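Local structure of entry-fusion complex associated protein OPG083 (Vaccinia virus, 6CJ6) at residues D16-K21 against Q138-G143; A48-N53 against H134-I139. The protein serves as a component of the poxvirus entry-fusion complex, which mediates entry of the virion core into the host cytoplasm through lipid mixing and subsequent pore formation. All blocks are in the same frame, centred on the assembly; numbering follows the deposited sequence.

Interaction 1: residues D16-K21 against Q138-G143; sequences DSYLQK and QIVNTG. With PDO (1,3-propandiol), chain X; MOH (methanol), chain B.
Leu19 faces Val140 and Asp16 faces Gln138 where the helical segment Asp16-Lys21 passes over strand Gln138-Asn141, the two axes 10.2 Å apart at their closest and 31° from parallel. At that spacing the backbones are held apart by a layer of side chains, with Tyr18 and Leu19 on the helix side and Gln138, Val140 and Thr142 on the strand side. Leu19 divides its two methyls between neighbours: CD2 lies 4.1 Å from CB of Val140, the two side chains running alongside each other and pointing opposite ways, while CD1 rests 3.6 Å from NE2 of Gln138. In Tyr18 the trans chi1 of -178° carries the ring over to the strand, where CE2 lies 4.1 Å from CG1 of Val140. Beyond the ring, its OH meets the CG2 methyl of Thr142 head on at 3.8 Å. This is helix-on-sheet packing: helix 10-24 lies against the sheet containing strand 133-141, with Ile15 and Leu22 also reaching that strand and helix 59-74 meeting Tyr18 through Ser62 and Met66. A methanol carbon sits at the edge of the Tyr18 ring, near its plane, yet the buried hydroxyl has no hydrogen-bonding partner in the model. The polar end is at Asp16 and Gln138; their carboxylate and amide planes are turned 64° apart, and the two groups are not hydrogen-bonded to each other. A water bridges them instead, donating to OD1 of Asp16 over 3.1 Å and accepting from NE2 of Gln138 over 3.2 Å. On another side of the helix, O3 of a 1,3-propandiol accepts from NZ of Lys21 and can donate to O or OG of Ser17, whose OG is also bonded to Ser69 and Glu72. At the strand's end, OD1 of Asn141 accepts from the backbone N of Gly143 in an Asx turn.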
ATOM      1  N   ASP A  16      -2.480   8.575   0.073  1.00 30.21           N
ATOM      2  CA  ASP A  16      -2.322   9.995   0.372  1.00 34.44           C
ATOM      3  C   ASP A  16      -2.095  10.212   1.861  1.00 37.02           C
ATOM      4  O   ASP A  16      -1.257  11.031   2.256  1.00 38.02           O
ATOM      5  CB  ASP A  16      -3.546  10.771  -0.111  1.00 37.77           C
ATOM      6  CG  ASP A  16      -3.629  10.843  -1.622  1.00 38.79           C
ATOM      7  OD1 ASP A  16      -2.640  10.468  -2.285  1.00 44.23           O
ATOM      8  OD2 ASP A  16      -4.680  11.270  -2.147  1.00 34.56           O
ATOM      9  N   SER A  17      -2.831   9.479   2.700  1.00 40.43           N
ATOM     10  CA  SER A  17      -2.587   9.512   4.139  1.00 36.54           C
ATOM     11  C   SER A  17      -1.213   8.953   4.474  1.00 37.80           C
ATOM     12  O   SER A  17      -0.476   9.529   5.285  1.00 41.13           O
ATOM     13  CB  SER A  17      -3.667   8.705   4.859  1.00 38.75           C
ATOM     14  OG  SER A  17      -3.299   8.452   6.205  1.00 44.04           O
ATOM     15  N   TYR A  18      -0.853   7.827   3.859  1.00 32.51           N
ATOM     16  CA  TYR A  18       0.405   7.168   4.187  1.00 37.39           C
ATOM     17  C   TYR A  18       1.601   8.000   3.741  1.00 44.01           C
ATOM     18  O   TYR A  18       2.627   8.037   4.431  1.00 39.80           O
ATOM     19  CB  TYR A  18       0.430   5.773   3.558  1.00 32.90           C
ATOM     20  CG  TYR A  18       1.666   4.967   3.871  1.00 36.31           C
ATOM     21  CD1 TYR A  18       2.125   4.838   5.176  1.00 34.20           C
ATOM     22  CD2 TYR A  18       2.362   4.313   2.864  1.00 33.31           C
ATOM     23  CE1 TYR A  18       3.252   4.094   5.465  1.00 29.30           C
ATOM     24  CE2 TYR A  18       3.490   3.567   3.145  1.00 34.38           C
ATOM     25  CZ  TYR A  18       3.929   3.462   4.445  1.00 30.93           C
ATOM     26  OH  TYR A  18       5.052   2.721   4.726  1.00 32.42           O
ATOM     27  N   LEU A  19       1.488   8.686   2.598  1.00 38.65           N
ATOM     28  CA  LEU A  19       2.605   9.489   2.107  1.00 41.53           C
ATOM     29  C   LEU A  19       2.894  10.672   3.027  1.00 40.77           C
ATOM     30  O   LEU A  19       4.061  11.017   3.246  1.00 48.41           O
ATOM     31  CB  LEU A  19       2.349   9.950   0.672  1.00 31.15           C
ATOM     32  CG  LEU A  19       2.401   8.855  -0.395  1.00 36.04           C
ATOM     33  CD1 LEU A  19       1.997   9.398  -1.759  1.00 47.04           C
ATOM     34  CD2 LEU A  19       3.781   8.221  -0.452  1.00 41.55           C
ATOM     35  N   GLN A  20       1.849  11.307   3.566  1.00 37.90           N
ATOM     36  CA  GLN A  20       2.051  12.390   4.527  1.00 49.69           C
ATOM     37  C   GLN A  20       2.888  11.922   5.710  1.00 52.43           C
ATOM     38  O   GLN A  20       3.831  12.602   6.131  1.00 52.63           O
ATOM     39  CB  GLN A  20       0.702  12.909   5.026  1.00 48.88           C
ATOM     40  CG  GLN A  20       0.007  13.903   4.120  1.00 54.41           C
ATOM     41  CD  GLN A  20      -1.181  14.556   4.805  1.00 55.65           C
ATOM     42  OE1 GLN A  20      -1.320  14.484   6.024  1.00 63.43           O
ATOM     43  NE2 GLN A  20      -2.046  15.192   4.023  1.00 60.58           N
ATOM     44  N   LYS A  21       2.549  10.757   6.262  1.00 48.87           N
ATOM     45  CA  LYS A  21       3.264  10.249   7.427  1.00 46.73           C
ATOM     46  C   LYS A  21       4.701   9.880   7.078  1.00 49.21           C
ATOM     47  O   LYS A  21       5.614  10.084   7.887  1.00 52.22           O
ATOM     48  CB  LYS A  21       2.515   9.046   7.996  1.00 45.25           C
ATOM     49  CG  LYS A  21       1.082   9.348   8.419  1.00 44.09           C
ATOM     50  CD  LYS A  21       0.196   8.125   8.240  1.00 44.43           C
ATOM     51  CE  LYS A  21      -0.786   7.953   9.389  1.00 46.25           C
ATOM     52  NZ  LYS A  21      -1.786   9.051   9.469  1.00 51.00           N
ATOM     53  N   GLN A 138      -0.413   5.051  -6.811  1.00 28.74           N
ATOM     54  CA  GLN A 138       0.881   5.465  -6.283  1.00 37.71           C
ATOM     55  C   GLN A 138       1.495   4.325  -5.480  1.00 31.05           C
ATOM     56  O   GLN A 138       0.939   3.909  -4.458  1.00 30.24           O
ATOM     57  CB  GLN A 138       0.709   6.701  -5.407  1.00 35.49           C
ATOM     58  CG  GLN A 138       0.331   7.943  -6.182  1.00 34.99           C
ATOM     59  CD  GLN A 138      -0.487   8.908  -5.360  1.00 42.45           C
ATOM     60  OE1 GLN A 138      -1.703   8.753  -5.230  1.00 42.21           O
ATOM     61  NE2 GLN A 138       0.173   9.913  -4.797  1.00 40.99           N
ATOM     62  N   ILE A 139       2.639   3.825  -5.938  1.00 28.06           N
ATOM     63  CA  ILE A 139       3.359   2.740  -5.281  1.00 22.53           C
ATOM     64  C   ILE A 139       4.662   3.312  -4.740  1.00 28.25           C
ATOM     65  O   ILE A 139       5.480   3.843  -5.504  1.00 30.17           O
ATOM     66  CB  ILE A 139       3.612   1.562  -6.238  1.00 21.97           C
ATOM     67  CG1 ILE A 139       2.396   0.634  -6.290  1.00 39.45           C
ATOM     68  CG2 ILE A 139       4.831   0.767  -5.812  1.00 25.00           C
ATOM     69  CD1 ILE A 139       1.227   1.170  -7.074  1.00 32.69           C
ATOM     70  N   VAL A 140       4.857   3.216  -3.428  1.00 27.76           N
ATOM     71  CA  VAL A 140       6.028   3.778  -2.766  1.00 29.70           C
ATOM     72  C   VAL A 140       6.892   2.645  -2.230  1.00 29.62           C
ATOM     73  O   VAL A 140       6.402   1.759  -1.520  1.00 33.78           O
ATOM     74  CB  VAL A 140       5.641   4.780  -1.662  1.00 35.78           C
ATOM     75  CG1 VAL A 140       4.631   4.174  -0.703  1.00 35.51           C
ATOM     76  CG2 VAL A 140       6.879   5.251  -0.913  1.00 37.24           C
ATOM     77  N   ASN A 141       8.174   2.668  -2.586  1.00 32.18           N
ATOM     78  CA  ASN A 141       9.146   1.715  -2.069  1.00 35.54           C
ATOM     79  C   ASN A 141       9.733   2.272  -0.779  1.00 37.59           C
ATOM     80  O   ASN A 141      10.270   3.384  -0.770  1.00 37.41           O
ATOM     81  CB  ASN A 141      10.271   1.506  -3.080  1.00 29.66           C
ATOM     82  CG  ASN A 141      11.386   0.634  -2.533  1.00 37.02           C
ATOM     83  OD1 ASN A 141      11.133  -0.324  -1.801  1.00 34.62           O
ATOM     84  ND2 ASN A 141      12.628   0.972  -2.868  1.00 31.83           N
ATOM     85  N   THR A 142       9.641   1.503   0.306  1.00 33.02           N
ATOM     86  CA  THR A 142      10.289   1.883   1.555  1.00 37.34           C
ATOM     87  C   THR A 142      11.554   1.080   1.832  1.00 32.72           C
ATOM     88  O   THR A 142      12.000   1.019   2.982  1.00 38.77           O
ATOM     89  CB  THR A 142       9.325   1.813   2.739  1.00 37.01           C
ATOM     90  OG1 THR A 142       8.720   0.514   2.796  1.00 26.06           O
ATOM     91  CG2 THR A 142       8.266   2.904   2.627  1.00 34.86           C
ATOM     92  N   GLY A 143      12.147   0.475   0.806  1.00 39.08           N
ATOM     93  CA  GLY A 143      13.413  -0.207   0.978  1.00 37.85           C
ATOM     94  C   GLY A 143      13.374  -1.418   1.874  1.00 36.46           C
ATOM     95  O   GLY A 143      14.418  -1.842   2.375  1.00 39.90           O
TER
HETATM   96  C1  PDO X 220      -4.976  12.151   5.821  1.00 54.51           C
HETATM   97  O1  PDO X 220      -4.837  11.642   4.489  1.00 55.19           O
HETATM   98  C2  PDO X 220      -4.167  11.287   6.781  1.00 46.02           C
HETATM   99  C3  PDO X 220      -2.749  11.823   6.934  1.00 51.15           C
HETATM  100  O3  PDO X 220      -1.972  10.904   7.710  1.00 53.88           O
HETATM  101  C   MOH B 241       5.742   0.642   2.448  1.00 34.54           C
HETATM  102  O   MOH B 241       6.102  -0.045   1.267  1.00 41.92           O
HETATM  103  O   HOH W   1      -0.102  12.172  -2.513  0.89 45.51           O

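Interaction 2: residues A48-N53 against H134-I139. With PDO (1,3-propandiol), chain C.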
ATOM      1  N   ALA A  48      -2.559   4.380 -14.409  1.00 40.29           N
ATOM      2  CA  ALA A  48      -1.575   5.423 -14.142  1.00 32.23           C
ATOM      3  C   ALA A  48      -0.796   5.001 -12.904  1.00 39.14           C
ATOM      4  O   ALA A  48      -1.338   5.000 -11.793  1.00 38.41           O
ATOM      5  CB  ALA A  48      -2.257   6.774 -13.929  1.00 42.95           C
ATOM      6  N   LEU A  49       0.465   4.626 -13.096  1.00 32.88           N
ATOM      7  CA  LEU A  49       1.329   4.212 -12.003  1.00 32.38           C
ATOM      8  C   LEU A  49       2.270   5.348 -11.628  1.00 40.27           C
ATOM      9  O   LEU A  49       2.818   6.029 -12.501  1.00 41.08           O
ATOM     10  CB  LEU A  49       2.148   2.980 -12.393  1.00 35.08           C
ATOM     11  CG  LEU A  49       1.495   1.609 -12.223  1.00 39.31           C
ATOM     12  CD1 LEU A  49       2.365   0.530 -12.840  1.00 32.94           C
ATOM     13  CD2 LEU A  49       1.260   1.318 -10.750  1.00 32.16           C
ATOM     14  N   ARG A  50       2.450   5.551 -10.324  1.00 33.25           N
ATOM     15  CA  ARG A  50       3.385   6.538  -9.787  1.00 39.03           C
ATOM     16  C   ARG A  50       4.311   5.804  -8.824  1.00 37.17           C
ATOM     17  O   ARG A  50       3.934   5.522  -7.682  1.00 39.20           O
ATOM     18  CB  ARG A  50       2.644   7.673  -9.087  1.00 42.04           C
ATOM     19  CG  ARG A  50       2.268   8.827  -9.999  1.00 50.46           C
ATOM     20  CD  ARG A  50       3.320   9.926  -9.963  1.00 53.62           C
ATOM     21  NE  ARG A  50       3.038  10.985 -10.929  1.00 54.15           N
ATOM     22  CZ  ARG A  50       3.514  12.223 -10.847  1.00 51.36           C
ATOM     23  NH1 ARG A  50       4.292  12.573  -9.831  1.00 55.80           N
ATOM     24  NH2 ARG A  50       3.203  13.117 -11.775  1.00 53.20           N
ATOM     25  N   ILE A  51       5.519   5.492  -9.281  1.00 38.02           N
ATOM     26  CA  ILE A  51       6.482   4.723  -8.502  1.00 34.72           C
ATOM     27  C   ILE A  51       7.514   5.687  -7.937  1.00 35.80           C
ATOM     28  O   ILE A  51       8.140   6.447  -8.685  1.00 32.72           O
ATOM     29  CB  ILE A  51       7.145   3.632  -9.356  1.00 37.42           C
ATOM     30  CG1 ILE A  51       6.075   2.813 -10.080  1.00 34.26           C
ATOM     31  CG2 ILE A  51       8.016   2.733  -8.487  1.00 38.58           C
ATOM     32  CD1 ILE A  51       6.606   1.978 -11.219  1.00 37.50           C
ATOM     33  N   THR A  52       7.683   5.663  -6.615  1.00 36.16           N
ATOM     34  CA  THR A  52       8.624   6.533  -5.925  1.00 35.86           C
ATOM     35  C   THR A  52       9.326   5.748  -4.827  1.00 38.44           C
ATOM     36  O   THR A  52       8.768   4.805  -4.259  1.00 35.88           O
ATOM     37  CB  THR A  52       7.915   7.723  -5.267  1.00 39.16           C
ATOM     38  OG1 THR A  52       6.908   7.236  -4.367  1.00 27.59           O
ATOM     39  CG2 THR A  52       7.274   8.623  -6.317  1.00 39.25           C
ATOM     40  N   ASN A  53      10.554   6.152  -4.530  1.00 30.58           N
ATOM     41  CA  ASN A  53      11.309   5.596  -3.420  1.00 38.11           C
ATOM     42  C   ASN A  53      11.272   6.568  -2.250  1.00 39.21           C
ATOM     43  O   ASN A  53      11.406   7.782  -2.429  1.00 40.77           O
ATOM     44  CB  ASN A  53      12.757   5.319  -3.825  1.00 41.33           C
ATOM     45  CG  ASN A  53      12.869   4.222  -4.866  1.00 44.35           C
ATOM     46  OD1 ASN A  53      12.983   3.043  -4.533  1.00 41.09           O
ATOM     47  ND2 ASN A  53      12.833   4.607  -6.135  1.00 53.76           N
ATOM     48  N   HIS A 134      -8.703   7.156 -15.783  1.00 47.40           N
ATOM     49  CA  HIS A 134      -7.468   6.475 -15.425  1.00 39.91           C
ATOM     50  C   HIS A 134      -7.491   6.164 -13.938  1.00 40.46           C
ATOM     51  O   HIS A 134      -8.032   6.932 -13.137  1.00 40.21           O
ATOM     52  CB  HIS A 134      -6.230   7.317 -15.762  1.00 44.60           C
ATOM     53  CG  HIS A 134      -6.068   8.535 -14.901  1.00 47.81           C
ATOM     54  ND1 HIS A 134      -6.639   9.750 -15.215  1.00 52.50           N
ATOM     55  CD2 HIS A 134      -5.390   8.726 -13.745  1.00 44.50           C
ATOM     56  CE1 HIS A 134      -6.323  10.636 -14.287  1.00 48.60           C
ATOM     57  NE2 HIS A 134      -5.567  10.040 -13.383  1.00 40.87           N
ATOM     58  N   MET A 135      -6.903   5.028 -13.572  1.00 37.86           N
ATOM     59  CA  MET A 135      -6.739   4.654 -12.172  1.00 34.26           C
ATOM     60  C   MET A 135      -5.327   5.030 -11.739  1.00 35.82           C
ATOM     61  O   MET A 135      -4.354   4.387 -12.147  1.00 29.98           O
ATOM     62  CB  MET A 135      -6.995   3.164 -11.950  1.00 29.65           C
ATOM     63  CG  MET A 135      -6.719   2.725 -10.519  1.00 31.97           C
ATOM     64  SD  MET A 135      -7.144   1.006 -10.179  1.00 36.46           S
ATOM     65  CE  MET A 135      -8.926   1.055 -10.347  1.00 34.24           C
ATOM     66  N   LEU A 136      -5.219   6.073 -10.923  1.00 37.35           N
ATOM     67  CA  LEU A 136      -3.933   6.436 -10.347  1.00 34.52           C
ATOM     68  C   LEU A 136      -3.590   5.470  -9.222  1.00 37.28           C
ATOM     69  O   LEU A 136      -4.402   5.229  -8.324  1.00 36.06           O
ATOM     70  CB  LEU A 136      -3.984   7.865  -9.809  1.00 37.70           C
ATOM     71  CG  LEU A 136      -2.713   8.327  -9.096  1.00 38.74           C
ATOM     72  CD1 LEU A 136      -1.581   8.514 -10.098  1.00 42.29           C
ATOM     73  CD2 LEU A 136      -2.961   9.601  -8.304  1.00 39.93           C
ATOM     74  N   LEU A 137      -2.378   4.915  -9.272  1.00 35.74           N
ATOM     75  CA  LEU A 137      -1.936   3.899  -8.314  1.00 30.90           C
ATOM     76  C   LEU A 137      -0.517   4.261  -7.876  1.00 29.12           C
ATOM     77  O   LEU A 137       0.463   3.833  -8.491  1.00 31.35           O
ATOM     78  CB  LEU A 137      -2.002   2.515  -8.941  1.00 31.81           C
ATOM     79  CG  LEU A 137      -2.367   1.363  -8.013  1.00 32.77           C
ATOM     80  CD1 LEU A 137      -3.654   1.688  -7.288  1.00 37.33           C
ATOM     81  CD2 LEU A 137      -2.511   0.078  -8.805  1.00 36.29           C
ATOM     82  N   GLN A 138      -0.413   5.051  -6.811  1.00 28.74           N
ATOM     83  CA  GLN A 138       0.881   5.465  -6.283  1.00 37.71           C
ATOM     84  C   GLN A 138       1.495   4.325  -5.480  1.00 31.05           C
ATOM     85  O   GLN A 138       0.939   3.909  -4.458  1.00 30.24           O
ATOM     86  CB  GLN A 138       0.709   6.701  -5.407  1.00 35.49           C
ATOM     87  CG  GLN A 138       0.331   7.943  -6.182  1.00 34.99           C
ATOM     88  CD  GLN A 138      -0.487   8.908  -5.360  1.00 42.45           C
ATOM     89  OE1 GLN A 138      -1.703   8.753  -5.230  1.00 42.21           O
ATOM     90  NE2 GLN A 138       0.173   9.913  -4.797  1.00 40.99           N
ATOM     91  N   ILE A 139       2.639   3.825  -5.938  1.00 28.06           N
ATOM     92  CA  ILE A 139       3.359   2.740  -5.281  1.00 22.53           C
ATOM     93  C   ILE A 139       4.662   3.312  -4.740  1.00 28.25           C
ATOM     94  O   ILE A 139       5.480   3.843  -5.504  1.00 30.17           O
ATOM     95  CB  ILE A 139       3.612   1.562  -6.238  1.00 21.97           C
ATOM     96  CG1 ILE A 139       2.396   0.634  -6.290  1.00 39.45           C
ATOM     97  CG2 ILE A 139       4.831   0.767  -5.812  1.00 25.00           C
ATOM     98  CD1 ILE A 139       1.227   1.170  -7.074  1.00 32.69           C
TER
HETATM   99  C1  PDO C 225       5.031  11.458  -3.884  1.00 54.08           C
HETATM  100  O1  PDO C 225       5.496  10.190  -3.752  1.00 48.90           O
HETATM  101  C2  PDO C 225       5.176  12.350  -2.731  1.00 61.48           C
HETATM  102  C3  PDO C 225       3.879  12.814  -2.171  1.00 54.22           C
HETATM  103  O3  PDO C 225       3.318  13.525  -3.171  1.00 56.04           O
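Five backbone hydrogen bonds join Ala48, Arg50 and Thr52 to Met135, Leu137 and Ile139, the alternating pattern of a parallel strand pair. Ala48 and Arg50 each bond through both N and O: Ala48 N reaches Met135 O at 2.9 Å, and Ala48 O receives Leu137 N at 2.7 Å. Thr52 N closes the series on Ile139 O at 3.1 Å. Some carbonyls carry a second, weaker contact, as where CA of Leu136 approaches Ala48 O at 3.3 Å in a bent CA-H...O contact. On one face, CD2 of Leu49 lies 3.7 Å from CD1 of Ile139 and also touches CB of Leu137. The other face has the CB of Ala48 beside the His134 ring, at 3.7 Å from CD2. Farther along it, the aliphatic start of Arg50 lies against side chains of the neighbouring strand, CG lying 3.9 Å from CD1 of Leu136 and CB beside CG of Gln138. The bend at chi2 (-94°) turns the guanidinium off from strand 134-139.

Outside the pair, Ile124 of strand 119-127 touches both Leu49 and Leu137, while Leu122 touches Ile139; the apolar face is thus packed against a second sheet. His134 is tied through ND1 to Thr4, and Tyr11 and Asn12 of helix 10-24 bond to the carbonyls of Gln138 and Leu136. A 1,3-propandiol bonds weakly to Thr52 OG1. Register is therefore set by main-chain bonds, whereas the side chains across the pair meet chiefly by apolar contact.

Overall arrangement
Interactions 1 and 2 have their centres 10 Å apart and share strand 133-141, including Gln138 and Ile139. Along the chain, helix 10-24 comes first and strand 47-53 second; both meet the much later strand, 133-141, which lies between strands 5-6 and 47-53 in its sheet. Interaction 2 joins this strand to its sheet neighbour, while interaction 1 packs the helix on one face, so alternate side chains serve opposite layers: Val140 faces the helix and Ile139 the second sheet. The contacts touch directly where Asn141 meets Thr52 and Asn53. The late strand 133-141, central in its sheet, thus joins the early helix 10-24 to the early strand 47-53, in a region predicted to lie on the virion surface.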